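Local atomic coordinates of thiosulfate reductase (Thermus thermophilus, PDB entry 2VPZ), a protein that probably carries out redox chemistry on sulfur compounds such as polysulfide or thiosulfate, using a molybdenum bis-molybdopterin guanine dinucleotide cofactor and an iron-sulfur cluster. Residues Ala225-Pro237 / Lys245-Asp257. Sequence-based numbering, arbitrary orientation.
Sequences ALKNGAKVVVVDP and KAHRWLPIKPGTD. With MGD (2-amino-5,6-dimercapto-7-methyl-3,7,8a,9-tetrahydro-8-oxa-1,3,9,10-tetraaza-anthracen-4-one guanosine dinucleotide), chain I.
With CG set opposite its own backbone N (chi1 173°), Trp249 swings its indole across toward segment 225-237 so that NE1 meets the carbonyl of Asp236, the NE1–O distance being 3.0 Å and NE1 tilted from the carbonyl plane. Asp236 has a similar first torsion (chi1 -161°), which directs its carboxylate to the cofactor ribose: OD1 takes a very short bond from MGD O2', and OD2 lies 2.7 Å from MGD O3'. Two acceptor oxygens suit a pair of neighbouring hydroxyls, and OD1 is also held by the backbone N of Arg238. A phenylalanine in place of Trp249 would probably leave the Asp236 carbonyl without its indole donor and let the loop at Asp236 and Pro237 shift.

Strands 231-235 and 248-250 pair in parallel, the latter an edge strand, within this chain, of a four-stranded parallel sheet, with the dinucleotide bound beyond their C-terminal ends as in Rossmann-like folds. Val234 N reaches Arg248 O at 3.0 Å and Val234 O receives Leu250 N at 2.8 Å, both bonds nearly straight. Branched valines suit the extended backbone: CG2 of Val235 packs against Leu250 CG, while CG1 touches Ile252 CB at 3.9 Å. On the same face Val233 CG2 lies alongside the aliphatic part of Arg248, whose guanidinium continues to Glu314 and Glu318.

At the other end, Lys231 CB sits over one face of the His247 ring, a CH-pi contact modelled too tightly for its spacing to carry weight. Past the strands, Pro237 CB packs on Pro254 CG, and Pro237 CD lies 3.5 Å from MGD N3, so the proline pair borders the guanine. There Asp257 accepts the N-H of MGD N1 through OD2 (2.9 Å) and that of N2 through OD1; Val235 O also accepts from N2, tying the strand end to the base, and Gly255 N donates to MGD O6.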
# COMPACT_ATOMS: atom_id res chain seq x y z
N ALA A 225 -14.48 5.04 -20.26
CA ALA A 225 -15.69 4.66 -19.52
C ALA A 225 -15.28 4.23 -18.09
O ALA A 225 -15.83 4.74 -17.12
CB ALA A 225 -16.45 3.49 -20.23
N LEU A 226 -14.32 3.33 -17.95
CA LEU A 226 -13.87 2.89 -16.61
C LEU A 226 -13.54 4.11 -15.71
O LEU A 226 -13.96 4.21 -14.54
CB LEU A 226 -12.64 1.95 -16.69
CG LEU A 226 -12.94 0.50 -17.09
CD1 LEU A 226 -11.64 -0.33 -17.18
CD2 LEU A 226 -13.92 -0.13 -16.07
N LYS A 227 -12.78 5.02 -16.32
CA LYS A 227 -12.28 6.28 -15.77
C LYS A 227 -13.37 7.19 -15.17
O LYS A 227 -13.17 7.78 -14.10
CB LYS A 227 -11.51 7.03 -16.85
CG LYS A 227 -10.75 8.25 -16.36
CD LYS A 227 -9.27 7.91 -16.13
CE LYS A 227 -8.61 8.76 -15.03
NZ LYS A 227 -8.22 10.12 -15.53
N ASN A 228 -14.49 7.34 -15.88
CA ASN A 228 -15.64 8.14 -15.43
C ASN A 228 -16.62 7.41 -14.50
O ASN A 228 -17.72 7.89 -14.26
CB ASN A 228 -16.43 8.70 -16.61
CG ASN A 228 -15.57 9.38 -17.63
OD1 ASN A 228 -14.51 9.88 -17.27
ND2 ASN A 228 -16.02 9.40 -18.88
N GLY A 229 -16.25 6.24 -14.00
CA GLY A 229 -17.15 5.52 -13.14
C GLY A 229 -18.17 4.63 -13.83
O GLY A 229 -19.36 4.59 -13.47
N ALA A 230 -17.70 3.96 -14.88
CA ALA A 230 -18.49 3.01 -15.67
C ALA A 230 -18.21 1.62 -15.11
O ALA A 230 -17.07 1.10 -15.17
CB ALA A 230 -18.10 3.06 -17.19
N LYS A 231 -19.23 1.01 -14.51
CA LYS A 231 -19.09 -0.32 -13.96
C LYS A 231 -19.53 -1.35 -15.03
O LYS A 231 -20.62 -1.27 -15.64
CB LYS A 231 -19.76 -0.42 -12.58
CG LYS A 231 -21.09 -1.09 -12.38
CD LYS A 231 -21.44 -1.07 -10.87
CE LYS A 231 -20.32 -0.40 -10.02
NZ LYS A 231 -20.85 0.45 -8.91
N VAL A 232 -18.60 -2.28 -15.27
CA VAL A 232 -18.52 -3.34 -16.27
C VAL A 232 -18.74 -4.80 -15.82
O VAL A 232 -17.99 -5.29 -14.97
CB VAL A 232 -17.08 -3.25 -16.95
CG1 VAL A 232 -16.96 -4.12 -18.19
CG2 VAL A 232 -16.74 -1.77 -17.27
N VAL A 233 -19.71 -5.51 -16.40
CA VAL A 233 -19.96 -6.92 -16.07
C VAL A 233 -19.43 -7.85 -17.21
O VAL A 233 -19.77 -7.65 -18.37
CB VAL A 233 -21.50 -7.21 -15.84
CG1 VAL A 233 -21.73 -8.70 -15.54
CG2 VAL A 233 -22.05 -6.34 -14.67
N VAL A 234 -18.58 -8.83 -16.90
CA VAL A 234 -18.07 -9.73 -17.94
C VAL A 234 -18.59 -11.17 -17.76
O VAL A 234 -18.53 -11.73 -16.66
CB VAL A 234 -16.48 -9.75 -18.02
CG1 VAL A 234 -15.99 -10.89 -18.96
CG2 VAL A 234 -15.95 -8.41 -18.53
N VAL A 235 -19.13 -11.72 -18.85
CA VAL A 235 -19.67 -13.08 -18.92
C VAL A 235 -18.69 -13.84 -19.84
O VAL A 235 -18.53 -13.49 -21.02
CB VAL A 235 -21.10 -13.06 -19.54
CG1 VAL A 235 -21.71 -14.47 -19.54
CG2 VAL A 235 -22.01 -12.06 -18.76
N ASP A 236 -18.01 -14.87 -19.32
CA ASP A 236 -16.97 -15.60 -20.07
C ASP A 236 -16.53 -16.81 -19.21
O ASP A 236 -16.43 -16.70 -17.99
CB ASP A 236 -15.76 -14.60 -20.23
CG ASP A 236 -14.76 -14.98 -21.36
OD1 ASP A 236 -14.41 -16.17 -21.52
OD2 ASP A 236 -14.26 -14.04 -22.06
N PRO A 237 -16.29 -18.00 -19.83
CA PRO A 237 -15.83 -19.12 -19.00
C PRO A 237 -14.35 -18.91 -18.55
O PRO A 237 -13.81 -19.69 -17.77
CB PRO A 237 -16.00 -20.36 -19.89
CG PRO A 237 -15.98 -19.81 -21.30
CD PRO A 237 -16.65 -18.45 -21.18
N LYS A 245 -10.87 -6.00 -14.97
CA LYS A 245 -11.35 -4.61 -14.78
C LYS A 245 -12.85 -4.52 -14.43
O LYS A 245 -13.41 -3.42 -14.33
CB LYS A 245 -11.13 -3.81 -16.09
CG LYS A 245 -9.75 -3.93 -16.69
CD LYS A 245 -8.64 -3.85 -15.62
CE LYS A 245 -7.30 -3.45 -16.21
NZ LYS A 245 -6.25 -3.20 -15.17
N ALA A 246 -13.49 -5.67 -14.22
CA ALA A 246 -14.92 -5.76 -13.95
C ALA A 246 -15.42 -5.77 -12.50
O ALA A 246 -14.73 -6.26 -11.60
CB ALA A 246 -15.50 -7.00 -14.71
N HIS A 247 -16.62 -5.23 -12.29
CA HIS A 247 -17.25 -5.19 -10.98
C HIS A 247 -17.83 -6.60 -10.73
O HIS A 247 -17.73 -7.10 -9.63
CB HIS A 247 -18.19 -3.99 -11.00
CG HIS A 247 -17.55 -2.73 -11.45
ND1 HIS A 247 -16.93 -1.86 -10.60
CD2 HIS A 247 -17.27 -2.29 -12.68
CE1 HIS A 247 -16.29 -0.94 -11.29
NE2 HIS A 247 -16.48 -1.18 -12.57
N ARG A 248 -18.34 -7.25 -11.77
CA ARG A 248 -18.80 -8.64 -11.66
C ARG A 248 -18.24 -9.60 -12.76
O ARG A 248 -18.20 -9.22 -13.93
CB ARG A 248 -20.33 -8.74 -11.71
CG ARG A 248 -21.08 -7.73 -10.86
CD ARG A 248 -22.61 -7.81 -11.04
NE ARG A 248 -23.22 -8.81 -10.17
CZ ARG A 248 -24.03 -8.56 -9.13
NH1 ARG A 248 -24.34 -7.31 -8.83
NH2 ARG A 248 -24.50 -9.55 -8.38
N TRP A 249 -17.76 -10.79 -12.38
CA TRP A 249 -17.34 -11.79 -13.38
C TRP A 249 -18.36 -12.96 -13.30
O TRP A 249 -18.47 -13.57 -12.25
CB TRP A 249 -15.92 -12.37 -13.14
CG TRP A 249 -15.53 -13.57 -14.09
CD1 TRP A 249 -15.84 -13.72 -15.43
CD2 TRP A 249 -14.73 -14.74 -13.75
NE1 TRP A 249 -15.30 -14.90 -15.91
CE2 TRP A 249 -14.62 -15.54 -14.91
CE3 TRP A 249 -14.10 -15.18 -12.57
CZ2 TRP A 249 -13.90 -16.76 -14.93
CZ3 TRP A 249 -13.38 -16.40 -12.57
CH2 TRP A 249 -13.30 -17.18 -13.76
N LEU A 250 -19.12 -13.26 -14.37
CA LEU A 250 -20.02 -14.43 -14.34
C LEU A 250 -19.30 -15.61 -15.11
O LEU A 250 -19.31 -15.63 -16.36
CB LEU A 250 -21.42 -14.14 -14.95
CG LEU A 250 -22.16 -12.79 -14.75
CD1 LEU A 250 -23.69 -12.91 -15.05
CD2 LEU A 250 -21.95 -12.28 -13.32
N PRO A 251 -18.65 -16.59 -14.39
CA PRO A 251 -17.98 -17.71 -15.08
C PRO A 251 -18.94 -18.76 -15.69
O PRO A 251 -19.01 -19.90 -15.21
CB PRO A 251 -17.04 -18.33 -14.04
CG PRO A 251 -17.39 -17.71 -12.70
CD PRO A 251 -18.46 -16.64 -12.93
N ILE A 252 -19.64 -18.35 -16.75
CA ILE A 252 -20.64 -19.15 -17.46
C ILE A 252 -20.19 -20.49 -18.07
O ILE A 252 -19.09 -20.65 -18.60
CB ILE A 252 -21.33 -18.28 -18.59
CG1 ILE A 252 -22.81 -18.62 -18.71
CG2 ILE A 252 -20.60 -18.47 -19.95
CD1 ILE A 252 -23.45 -18.30 -20.08
N LYS A 253 -21.06 -21.50 -17.97
CA LYS A 253 -20.74 -22.79 -18.56
C LYS A 253 -20.76 -22.53 -20.10
O LYS A 253 -21.70 -21.92 -20.61
CB LYS A 253 -21.79 -23.84 -18.14
CG LYS A 253 -22.06 -24.89 -19.18
CD LYS A 253 -22.81 -26.08 -18.62
CE LYS A 253 -22.35 -27.39 -19.26
NZ LYS A 253 -23.25 -28.54 -18.94
N PRO A 254 -19.69 -22.97 -20.85
CA PRO A 254 -19.69 -22.73 -22.31
C PRO A 254 -20.89 -23.19 -23.19
O PRO A 254 -21.37 -24.30 -22.98
CB PRO A 254 -18.40 -23.37 -22.80
CG PRO A 254 -17.49 -23.41 -21.62
CD PRO A 254 -18.42 -23.54 -20.39
N GLY A 255 -21.27 -22.33 -24.15
CA GLY A 255 -22.34 -22.55 -25.11
C GLY A 255 -23.73 -22.45 -24.54
O GLY A 255 -24.73 -22.99 -25.05
N THR A 256 -23.81 -21.66 -23.49
CA THR A 256 -25.00 -21.52 -22.69
C THR A 256 -25.57 -20.08 -22.49
O THR A 256 -26.52 -19.86 -21.73
CB THR A 256 -24.66 -22.23 -21.30
OG1 THR A 256 -25.51 -23.34 -21.10
CG2 THR A 256 -24.71 -21.27 -20.12
N ASP A 257 -25.02 -19.12 -23.24
CA ASP A 257 -25.39 -17.71 -23.19
C ASP A 257 -26.81 -17.32 -23.58
O ASP A 257 -27.36 -16.32 -23.09
CB ASP A 257 -24.41 -16.87 -24.01
CG ASP A 257 -22.96 -17.08 -23.61
OD1 ASP A 257 -22.39 -16.19 -22.92
OD2 ASP A 257 -22.40 -18.13 -23.96
PB MGD I . -14.95 -13.17 -28.66
O1B MGD I . -14.96 -14.46 -29.38
O2B MGD I . -16.19 -12.53 -28.29
O3B MGD I . -14.02 -12.38 -29.70
O3A MGD I . -12.27 -10.82 -30.69
PA MGD I . -13.69 -10.85 -30.00
O1A MGD I . -14.55 -10.23 -31.00
O2A MGD I . -13.61 -10.08 -28.77
O5' MGD I . -14.12 -13.30 -27.35
C5' MGD I . -13.03 -14.17 -27.04
C4' MGD I . -13.41 -14.55 -25.62
O4' MGD I . -14.57 -15.34 -25.83
C3' MGD I . -12.44 -15.46 -24.82
O3' MGD I . -12.20 -14.94 -23.49
C2' MGD I . -13.18 -16.82 -24.69
O2' MGD I . -13.11 -17.25 -23.33
C1' MGD I . -14.62 -16.41 -24.87
N9 MGD I . -15.66 -17.47 -25.00
C8 MGD I . -15.51 -18.71 -25.56
N7 MGD I . -16.66 -19.43 -25.51
C5 MGD I . -17.57 -18.64 -24.87
C6 MGD I . -18.97 -18.82 -24.41
O6 MGD I . -19.53 -19.88 -24.71
N1 MGD I . -19.57 -17.82 -23.78
C2 MGD I . -18.93 -16.66 -23.47
N2 MGD I . -19.60 -15.65 -22.81
N3 MGD I . -17.63 -16.42 -23.86
C4 MGD I . -16.92 -17.35 -24.54
C10 MGD I . -11.91 -11.11 -32.03
C11 MGD I . -11.82 -9.77 -32.69
O11 MGD I . -10.68 -9.09 -32.14
C12 MGD I . -11.92 -9.82 -34.23
S12 MGD I . -13.17 -10.63 -35.01
C13 MGD I . -11.00 -9.20 -35.07
S13 MGD I . -11.23 -9.19 -36.75
C14 MGD I . -9.79 -8.50 -34.50
N15 MGD I . -8.56 -9.19 -34.60
C16 MGD I . -7.52 -8.93 -33.75
C17 MGD I . -6.16 -9.57 -33.81
O17 MGD I . -5.90 -10.38 -34.74
N18 MGD I . -5.19 -9.20 -32.90
C19 MGD I . -5.53 -8.34 -31.91
N19 MGD I . -4.60 -8.08 -31.02
N20 MGD I . -6.74 -7.72 -31.73
C21 MGD I . -7.73 -7.97 -32.65
N22 MGD I . -8.94 -7.44 -32.56
C23 MGD I . -10.10 -8.07 -33.08